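Local coordinates for protein glycerophosphoryl diester phosphodiesterase (Agrobacterium tumefaciens str. C58, PDB 3KS6) that belongs to the glycerophosphoryl diester phosphodiesterase family, folds as a TIM barrel and carries a magnesium ion in its metal site, at residues D37-T41 against Y115-V119. Sequence-based numbering, arbitrary orientation.
With MG (magnesium ion), chain F.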
loop_
_atom_site.group_PDB
_atom_site.type_symbol
_atom_site.label_atom_id
_atom_site.label_comp_id
_atom_site.label_asym_id
_atom_site.label_seq_id
_atom_site.Cartn_x
_atom_site.Cartn_y
_atom_site.Cartn_z
ATOM N N ASP A 37 5.678 0.036 -0.493
ATOM C CA ASP A 37 6.221 -0.759 0.618
ATOM C C ASP A 37 7.670 -0.289 0.830
ATOM O O ASP A 37 8.307 0.204 -0.082
ATOM C CB ASP A 37 6.226 -2.242 0.244
ATOM C CG ASP A 37 4.996 -2.657 -0.544
ATOM O OD1 ASP A 37 3.894 -2.797 0.056
ATOM O OD2 ASP A 37 5.123 -2.841 -1.775
ATOM N N LEU A 38 8.190 -0.476 2.033
ATOM C CA LEU A 38 9.508 0.050 2.390
ATOM C C LEU A 38 10.324 -1.018 3.078
ATOM O O LEU A 38 9.759 -1.841 3.801
ATOM C CB LEU A 38 9.356 1.263 3.346
ATOM C CG LEU A 38 8.577 2.521 2.891
ATOM C CD1 LEU A 38 8.468 3.578 4.045
ATOM C CD2 LEU A 38 9.224 3.121 1.659
ATOM N N HIS A 39 11.648 -0.984 2.876
ATOM C CA HIS A 39 12.612 -1.871 3.554
ATOM C C HIS A 39 13.873 -1.115 3.966
ATOM O O HIS A 39 14.286 -0.166 3.285
ATOM C CB HIS A 39 13.013 -3.020 2.623
ATOM C CG HIS A 39 11.874 -3.909 2.244
ATOM N ND1 HIS A 39 11.491 -4.996 2.999
ATOM C CD2 HIS A 39 10.992 -3.821 1.225
ATOM C CE1 HIS A 39 10.438 -5.558 2.434
ATOM N NE2 HIS A 39 10.115 -4.861 1.360
ATOM N N PRO A 40 14.483 -1.502 5.090
ATOM C CA PRO A 40 15.742 -0.886 5.473
ATOM C C PRO A 40 16.916 -1.503 4.749
ATOM O O PRO A 40 16.847 -2.678 4.408
ATOM C CB PRO A 40 15.825 -1.205 6.960
ATOM C CG PRO A 40 15.113 -2.517 7.092
ATOM C CD PRO A 40 14.045 -2.507 6.066
ATOM N N THR A 41 17.975 -0.721 4.508
ATOM C CA THR A 41 19.250 -1.250 4.025
ATOM C C THR A 41 20.171 -1.528 5.215
ATOM O O THR A 41 19.824 -1.228 6.367
ATOM C CB THR A 41 19.958 -0.284 3.093
ATOM O OG1 THR A 41 20.353 0.873 3.850
ATOM C CG2 THR A 41 19.028 0.085 1.901
ATOM N N TYR A 115 11.025 -5.882 10.985
ATOM C CA TYR A 115 12.349 -5.312 11.142
ATOM C C TYR A 115 12.373 -4.469 12.432
ATOM O O TYR A 115 11.599 -3.522 12.613
ATOM C CB TYR A 115 12.724 -4.397 9.986
ATOM C CG TYR A 115 12.789 -4.969 8.573
ATOM C CD1 TYR A 115 13.863 -5.758 8.163
ATOM C CD2 TYR A 115 11.811 -4.642 7.615
ATOM C CE1 TYR A 115 13.951 -6.246 6.846
ATOM C CE2 TYR A 115 11.890 -5.112 6.317
ATOM C CZ TYR A 115 12.969 -5.903 5.920
ATOM O OH TYR A 115 13.080 -6.338 4.616
ATOM N N GLU A 116 13.283 -4.810 13.333
ATOM C CA GLU A 116 13.370 -4.109 14.606
ATOM C C GLU A 116 13.705 -2.639 14.389
ATOM O O GLU A 116 14.623 -2.306 13.650
ATOM C CB GLU A 116 14.409 -4.770 15.535
ATOM C CG GLU A 116 14.615 -4.074 16.896
ATOM C CD GLU A 116 15.605 -2.909 16.868
ATOM O OE1 GLU A 116 16.713 -3.061 16.313
ATOM O OE2 GLU A 116 15.287 -1.845 17.446
ATOM N N GLY A 117 12.958 -1.767 15.064
ATOM C CA GLY A 117 13.163 -0.305 14.994
ATOM C C GLY A 117 12.782 0.419 13.714
ATOM O O GLY A 117 12.951 1.634 13.611
ATOM N N PHE A 118 12.212 -0.297 12.756
ATOM C CA PHE A 118 11.975 0.258 11.454
ATOM C C PHE A 118 10.789 1.218 11.420
ATOM O O PHE A 118 10.835 2.197 10.703
ATOM C CB PHE A 118 11.806 -0.868 10.434
ATOM C CG PHE A 118 11.768 -0.400 8.997
ATOM C CD1 PHE A 118 12.819 0.358 8.458
ATOM C CD2 PHE A 118 10.697 -0.754 8.160
ATOM C CE1 PHE A 118 12.770 0.780 7.132
ATOM C CE2 PHE A 118 10.667 -0.345 6.849
ATOM C CZ PHE A 118 11.689 0.412 6.339
ATOM N N VAL A 119 9.726 0.923 12.164
ATOM C CA VAL A 119 8.596 1.829 12.200
ATOM C C VAL A 119 9.082 3.223 12.647
ATOM O O VAL A 119 8.774 4.229 12.012
ATOM C CB VAL A 119 7.460 1.277 13.102
ATOM C CG1 VAL A 119 6.492 2.412 13.518
ATOM C CG2 VAL A 119 6.779 0.081 12.384
HETATM MG MG MG F . 1.967 -3.210 -0.584
HETATM O O HOH W 1 2.606 -2.906 -2.584
HETATM O O HOH W 2 2.386 -5.242 -0.831
#
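Pro-40 meets two aromatic rings at once, Tyr-115 and Phe-118. Its CD sits over the centre of the Tyr-115 ring, 3.4 Å from the centroid, a close CH-pi contact. The same CD lies over a face of Phe-118, displaced toward the rim, while Pro-40 CB comes within 3.6 Å of Phe-118 CE1. A type II turn from Tyr-115 to Phe-118 brings both rings to the proline. With CG anti to the carbonyl carbon (chi1 -61°), the Tyr-115 ring lies over Pro-40 and carries its OH to His-39; with CG anti to the backbone N (chi1 -171°), the Phe-118 ring lies along the strand backbone. Phe-118 CE1, CZ and CE2 follow that backbone from Pro-40 N past His-39 C to Leu-38 O, with CZ 3.9 Å from Leu-38 CB. Tyr-115 OH hydrogen-bonds to His-39 ND1 at 2.6 Å, near the imidazole plane. The His-39 and Tyr-115 rings stand almost perpendicular (89°) and meet rim to rim. His-39 NE2 is bonded to the carbonyl of His-50, so both ring nitrogens are engaged and the imidazole's rotation is fixed. Two residues back, Asp-37 OD1 binds the magnesium ion at 2.1 Å alongside Glu-35 and Glu-105. The contact thus joins the end of strand 33-40, parallel to strands 4-8 and 101-106 in the barrel sheet and antiparallel to strand 46-48, to the start of helix 118-128, whose Val-119 packs on helix 142-151.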